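Local coordinates for putative aminooxidase (Propionibacterium acnes, PDB 2BA9), which binds flavin-adenine dinucleotide and isomerises polyunsaturated fatty acids, producing conjugated linoleic acid, at residues His133-Val137 / Tyr379-Glu385; Leu256-Leu260 / Phe273-Ile277. One frame throughout, in Å; residues are numbered along the deposited sequence.

Contact 1: His133-Val137 / Tyr379-Glu385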
loop_
_atom_site.group_PDB
_atom_site.type_symbol
_atom_site.label_atom_id
_atom_site.label_comp_id
_atom_site.label_asym_id
_atom_site.label_seq_id
_atom_site.Cartn_x
_atom_site.Cartn_y
_atom_site.Cartn_z
ATOM N N HIS A 133 -12.330 5.400 -6.064
ATOM C CA HIS A 133 -13.502 5.836 -5.297
ATOM C C HIS A 133 -14.427 6.780 -6.084
ATOM O O HIS A 133 -15.398 7.314 -5.527
ATOM C CB HIS A 133 -13.049 6.507 -3.982
ATOM C CG HIS A 133 -12.138 5.655 -3.144
ATOM N ND1 HIS A 133 -12.524 5.102 -1.941
ATOM C CD2 HIS A 133 -10.854 5.274 -3.332
ATOM C CE1 HIS A 133 -11.523 4.414 -1.428
ATOM N NE2 HIS A 133 -10.497 4.494 -2.258
ATOM N N TYR A 134 -14.139 6.954 -7.378
ATOM C CA TYR A 134 -14.887 7.860 -8.265
ATOM C C TYR A 134 -16.313 7.356 -8.512
ATOM O O TYR A 134 -17.222 8.149 -8.803
ATOM C CB TYR A 134 -14.130 8.107 -9.601
ATOM C CG TYR A 134 -13.579 6.868 -10.289
ATOM C CD1 TYR A 134 -14.375 6.137 -11.134
ATOM C CD2 TYR A 134 -12.264 6.429 -10.077
ATOM C CE1 TYR A 134 -13.910 5.009 -11.761
ATOM C CE2 TYR A 134 -11.776 5.282 -10.707
ATOM C CZ TYR A 134 -12.617 4.580 -11.548
ATOM O OH TYR A 134 -12.220 3.445 -12.198
ATOM N N ASN A 135 -16.499 6.041 -8.398
ATOM C CA ASN A 135 -17.829 5.463 -8.284
ATOM C C ASN A 135 -18.213 5.486 -6.803
ATOM O O ASN A 135 -17.658 4.731 -5.993
ATOM C CB ASN A 135 -17.879 4.039 -8.848
ATOM C CG ASN A 135 -17.306 3.938 -10.269
ATOM O OD1 ASN A 135 -16.256 3.323 -10.484
ATOM N ND2 ASN A 135 -18.002 4.526 -11.240
ATOM N N LYS A 136 -19.133 6.380 -6.450
ATOM C CA LYS A 136 -19.493 6.634 -5.046
ATOM C C LYS A 136 -20.057 5.375 -4.372
ATOM O O LYS A 136 -21.032 4.773 -4.848
ATOM C CB LYS A 136 -20.503 7.786 -4.975
ATOM C CG LYS A 136 -20.794 8.361 -3.576
ATOM C CD LYS A 136 -22.117 9.200 -3.604
ATOM C CE LYS A 136 -22.507 9.742 -2.234
ATOM N NZ LYS A 136 -23.851 10.462 -2.207
ATOM N N VAL A 137 -19.449 4.989 -3.258
ATOM C CA VAL A 137 -19.833 3.760 -2.565
ATOM C C VAL A 137 -21.050 3.984 -1.672
ATOM O O VAL A 137 -21.359 5.111 -1.289
ATOM C CB VAL A 137 -18.670 3.180 -1.723
ATOM C CG1 VAL A 137 -17.426 2.933 -2.606
ATOM C CG2 VAL A 137 -18.325 4.107 -0.549
ATOM N N TYR A 379 -14.332 11.410 4.299
ATOM C CA TYR A 379 -14.851 10.546 3.233
ATOM C C TYR A 379 -16.351 10.845 2.989
ATOM O O TYR A 379 -16.767 11.059 1.847
ATOM C CB TYR A 379 -14.586 9.058 3.554
ATOM C CG TYR A 379 -14.630 8.134 2.342
ATOM C CD1 TYR A 379 -13.477 7.463 1.899
ATOM C CD2 TYR A 379 -15.819 7.927 1.637
ATOM C CE1 TYR A 379 -13.522 6.611 0.777
ATOM C CE2 TYR A 379 -15.868 7.094 0.528
ATOM C CZ TYR A 379 -14.738 6.445 0.097
ATOM O OH TYR A 379 -14.849 5.637 -1.014
ATOM N N LYS A 380 -17.123 10.908 4.082
ATOM C CA LYS A 380 -18.569 11.131 4.069
ATOM C C LYS A 380 -18.881 12.507 3.511
ATOM O O LYS A 380 -19.880 12.677 2.823
ATOM C CB LYS A 380 -19.167 11.045 5.490
ATOM C CG LYS A 380 -19.444 9.646 6.028
ATOM C CD LYS A 380 -20.050 9.724 7.416
ATOM C CE LYS A 380 -19.917 8.420 8.195
ATOM N NZ LYS A 380 -20.523 8.607 9.564
ATOM N N ALA A 381 -18.023 13.479 3.830
ATOM C CA ALA A 381 -18.212 14.863 3.414
ATOM C C ALA A 381 -17.981 15.043 1.912
ATOM O O ALA A 381 -18.216 16.124 1.379
ATOM C CB ALA A 381 -17.291 15.792 4.219
ATOM N N GLY A 382 -17.500 13.990 1.247
ATOM C CA GLY A 382 -17.407 13.943 -0.209
ATOM C C GLY A 382 -16.006 14.040 -0.783
ATOM O O GLY A 382 -15.855 14.255 -1.984
ATOM N N TRP A 383 -14.980 13.845 0.052
ATOM C CA TRP A 383 -13.576 14.056 -0.350
ATOM C C TRP A 383 -13.276 13.674 -1.800
ATOM O O TRP A 383 -12.769 14.489 -2.540
ATOM C CB TRP A 383 -12.602 13.315 0.586
ATOM C CG TRP A 383 -11.200 13.881 0.572
ATOM C CD1 TRP A 383 -10.692 14.852 1.407
ATOM C CD2 TRP A 383 -10.124 13.502 -0.299
ATOM N NE1 TRP A 383 -9.371 15.100 1.093
ATOM C CE2 TRP A 383 -9.002 14.289 0.052
ATOM C CE3 TRP A 383 -10.004 12.581 -1.348
ATOM C CZ2 TRP A 383 -7.790 14.185 -0.610
ATOM C CZ3 TRP A 383 -8.787 12.472 -2.000
ATOM C CH2 TRP A 383 -7.699 13.268 -1.629
ATOM N N TYR A 384 -13.629 12.454 -2.196
ATOM C CA TYR A 384 -13.278 11.909 -3.528
ATOM C C TYR A 384 -14.191 12.408 -4.663
ATOM O O TYR A 384 -13.809 12.381 -5.831
ATOM C CB TYR A 384 -13.263 10.368 -3.497
ATOM C CG TYR A 384 -12.123 9.772 -2.714
ATOM C CD1 TYR A 384 -10.900 9.514 -3.322
ATOM C CD2 TYR A 384 -12.260 9.462 -1.364
ATOM C CE1 TYR A 384 -9.851 8.969 -2.623
ATOM C CE2 TYR A 384 -11.187 8.909 -0.637
ATOM C CZ TYR A 384 -9.986 8.668 -1.281
ATOM O OH TYR A 384 -8.901 8.132 -0.611
ATOM N N GLU A 385 -15.401 12.852 -4.324
ATOM C CA GLU A 385 -16.245 13.526 -5.295
ATOM C C GLU A 385 -15.543 14.813 -5.699
ATOM O O GLU A 385 -15.449 15.138 -6.879
ATOM C CB GLU A 385 -17.642 13.816 -4.717
ATOM C CG GLU A 385 -18.492 12.557 -4.523
ATOM C CD GLU A 385 -19.934 12.866 -4.185
ATOM O OE1 GLU A 385 -20.621 13.428 -5.051
ATOM O OE2 GLU A 385 -20.384 12.530 -3.066
HETATM O O HOH W 1 -16.572 6.361 -2.990
#
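The imidazole of His133 lies flat against the phenol ring of Tyr384 in a face-to-face stack, with centroids 4.3 Å apart and planes inclined by 15°. On the opposite face of the Tyr384 ring, over its centre, sits the indole of Trp383, so the phenol is sandwiched between its own neighbour and the histidine. The overlap extends back along His133: its CB also stands over the Tyr384 face, 3.9 Å from the centroid, as a CH-pi contact. With CG beside the backbone N, the imidazole runs on from CB across the phenol.

The edge of the imidazole belongs to Tyr379. Its hydroxyl lies in the ring plane and makes a short, nearly straight hydrogen bond to His133, ND1 to OH 2.6 Å at 169°, and either partner could be the donor. Here the two rings are steeply inclined to each other. Tyr379 reaches this edge because its CG is anti to the backbone N (chi1 -160°). A water 2.7 Å from Tyr379 OH donates to His133 O and accepts from Val137 N, tying the hydroxyl to the backbone of 133-137. CG2 of Val137 packs 4.0 Å from Tyr379 CE2. On the solvent side, Lys136 NZ and Glu385 OE2 are 4.1 Å apart, opposite charges too distant for a salt bridge.

His133 NE2 bonds to Ser404 O, so both ring nitrogens are engaged and the imidazole's rotation is fixed; Tyr384 OH bonds to Tyr180 OH and Ile402 O. The aromatic cluster thus joins the loop between helices 106-122 and 145-151 to the junction of helices 376-380 and 383-389, where Gly382 ends the first in a Schellman motif and stands at the N-cap position of the second, while helix 178-184 packs against His133, Val137 and Tyr379.

Contact 2: Leu256-Leu260 / Phe273-Ile277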
loop_
_atom_site.group_PDB
_atom_site.type_symbol
_atom_site.label_atom_id
_atom_site.label_comp_id
_atom_site.label_asym_id
_atom_site.label_seq_id
_atom_site.Cartn_x
_atom_site.Cartn_y
_atom_site.Cartn_z
ATOM N N LEU A 256 0.327 13.900 -2.032
ATOM C CA LEU A 256 -0.342 15.091 -2.520
ATOM C C LEU A 256 -0.355 16.239 -1.514
ATOM O O LEU A 256 -0.384 17.391 -1.900
ATOM C CB LEU A 256 -1.768 14.759 -2.930
ATOM C CG LEU A 256 -1.954 13.783 -4.090
ATOM C CD1 LEU A 256 -3.476 13.630 -4.369
ATOM C CD2 LEU A 256 -1.172 14.227 -5.328
ATOM N N GLU A 257 -0.352 15.919 -0.232
ATOM C CA GLU A 257 -0.183 16.928 0.802
ATOM C C GLU A 257 1.237 17.521 0.777
ATOM O O GLU A 257 1.418 18.684 1.117
ATOM C CB GLU A 257 -0.541 16.365 2.199
ATOM C CG GLU A 257 0.513 15.517 2.918
ATOM C CD GLU A 257 0.594 14.093 2.406
ATOM O OE1 GLU A 257 1.105 13.903 1.285
ATOM O OE2 GLU A 257 0.163 13.163 3.121
ATOM N N LYS A 258 2.233 16.712 0.392
ATOM C CA LYS A 258 3.622 17.177 0.293
ATOM C C LYS A 258 3.854 18.043 -0.941
ATOM O O LYS A 258 4.690 18.956 -0.923
ATOM C CB LYS A 258 4.579 15.989 0.277
ATOM C CG LYS A 258 4.453 15.100 1.531
ATOM C CD LYS A 258 5.787 14.428 1.865
ATOM C CE LYS A 258 5.764 13.775 3.249
ATOM N NZ LYS A 258 5.400 12.356 3.140
ATOM N N PHE A 259 3.118 17.709 -2.003
ATOM C CA PHE A 259 3.078 18.443 -3.281
ATOM C C PHE A 259 2.654 19.888 -3.068
ATOM O O PHE A 259 3.098 20.782 -3.787
ATOM C CB PHE A 259 2.124 17.721 -4.246
ATOM C CG PHE A 259 1.757 18.509 -5.476
ATOM C CD1 PHE A 259 2.619 18.573 -6.567
ATOM C CD2 PHE A 259 0.524 19.155 -5.563
ATOM C CE1 PHE A 259 2.267 19.298 -7.718
ATOM C CE2 PHE A 259 0.174 19.871 -6.702
ATOM C CZ PHE A 259 1.050 19.942 -7.779
ATOM N N LEU A 260 1.810 20.113 -2.061
ATOM C CA LEU A 260 1.388 21.460 -1.694
ATOM C C LEU A 260 2.575 22.363 -1.408
ATOM O O LEU A 260 2.546 23.555 -1.725
ATOM C CB LEU A 260 0.505 21.431 -0.445
ATOM C CG LEU A 260 -0.867 20.768 -0.529
ATOM C CD1 LEU A 260 -1.523 20.792 0.851
ATOM C CD2 LEU A 260 -1.744 21.473 -1.571
ATOM N N PHE A 273 -6.082 18.410 0.097
ATOM C CA PHE A 273 -4.879 17.598 0.304
ATOM C C PHE A 273 -4.354 17.693 1.756
ATOM O O PHE A 273 -3.705 16.760 2.248
ATOM C CB PHE A 273 -3.792 17.927 -0.725
ATOM C CG PHE A 273 -4.219 17.720 -2.167
ATOM C CD1 PHE A 273 -5.352 16.974 -2.503
ATOM C CD2 PHE A 273 -3.461 18.246 -3.197
ATOM C CE1 PHE A 273 -5.719 16.798 -3.837
ATOM C CE2 PHE A 273 -3.820 18.055 -4.525
ATOM C CZ PHE A 273 -4.952 17.340 -4.844
ATOM N N SER A 274 -4.661 18.802 2.430
ATOM C CA SER A 274 -4.345 18.979 3.856
ATOM C C SER A 274 -5.091 18.023 4.765
ATOM O O SER A 274 -4.714 17.884 5.925
ATOM C CB SER A 274 -4.675 20.399 4.335
ATOM O OG SER A 274 -3.893 21.376 3.680
ATOM N N LYS A 275 -6.163 17.396 4.271
ATOM C CA LYS A 275 -6.937 16.443 5.071
ATOM C C LYS A 275 -6.376 15.019 5.040
ATOM O O LYS A 275 -6.836 14.152 5.802
ATOM C CB LYS A 275 -8.380 16.381 4.587
ATOM C CG LYS A 275 -9.156 17.684 4.667
ATOM C CD LYS A 275 -10.486 17.544 3.928
ATOM C CE LYS A 275 -11.209 18.856 3.772
ATOM N NZ LYS A 275 -11.667 19.395 5.061
ATOM N N ILE A 276 -5.420 14.779 4.143
ATOM C CA ILE A 276 -4.812 13.463 3.973
ATOM C C ILE A 276 -4.075 13.095 5.256
ATOM O O ILE A 276 -3.322 13.902 5.794
ATOM C CB ILE A 276 -3.799 13.425 2.799
ATOM C CG1 ILE A 276 -4.506 13.698 1.455
ATOM C CG2 ILE A 276 -3.083 12.065 2.732
ATOM C CD1 ILE A 276 -3.549 13.936 0.303
ATOM N N ILE A 277 -4.315 11.880 5.730
ATOM C CA ILE A 277 -3.592 11.310 6.866
ATOM C C ILE A 277 -2.852 10.064 6.401
ATOM O O ILE A 277 -3.289 9.380 5.470
ATOM C CB ILE A 277 -4.532 11.007 8.067
ATOM C CG1 ILE A 277 -5.812 10.285 7.645
ATOM C CG2 ILE A 277 -4.955 12.295 8.752
ATOM C CD1 ILE A 277 -6.732 9.914 8.837
HETATM O O HOH W 2 -0.246 12.756 5.649
#
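Leu256 meets Phe273 from its CB outward. That CB stands over one face of the phenyl ring, 4.0 Å from the centroid and 16° off the normal, a CH-pi contact displaced toward the CD2 rim; it also touches Ile276 CD1 at 3.8 Å. Farther out, CG lies beside the backbone N (chi1 -64°) and carries CD1 along the ring to CE1, 3.9 Å away, and on to CZ. The backbone takes part too, with Leu256 O lying 3.4 Å from Phe273 CD2.

Leu260, one turn later, adds its methyls: CD1 packs 4.0 Å from Phe273 CB, and CD2 approaches the ring obliquely. Beyond the ring, Tyr398 meets Phe273 edge-to-face.

The polar side of the contact is Glu257. Its CB is 3.2 Å from Phe273 O, the carbonyl that closes the type I turn by accepting from Ile276 N. The chain then bends at chi2 (-79°), turning the carboxylate back so that OE1 accepts from Lys258 N. OE2 takes a bond from a water that also donates to Ile276 O, and Tyr369 OH bonds to the same oxygen. The carboxylate is therefore held by the protein and a water bridge, while Glu257 N is buried without a partner; the direct grip between the segments is apolar, and their polar linkage passes through water.

Contact 1 is the more thoroughly buried, with its charged residues, Lys136 and Glu385, on the exposed side; contact 2 is partly buried, with Glu257 and Ser274 at its more accessible side. Their chemistry differs accordingly: contact 1 combines an aromatic stack on one face of His133 with a direct hydrogen bond to a different tyrosine at its edge, whereas in contact 2 leucines pack on a single phenyl ring, and the polar tie runs through a water. One joins parts of the chain 242 residues apart, the other parts 13 apart, nested inside the loop closed by the first. They meet at Trp383, whose indole packs on Lys275, Ile276 and Phe273. Helix 383-389 touches both, since its Val387 also meets Phe273.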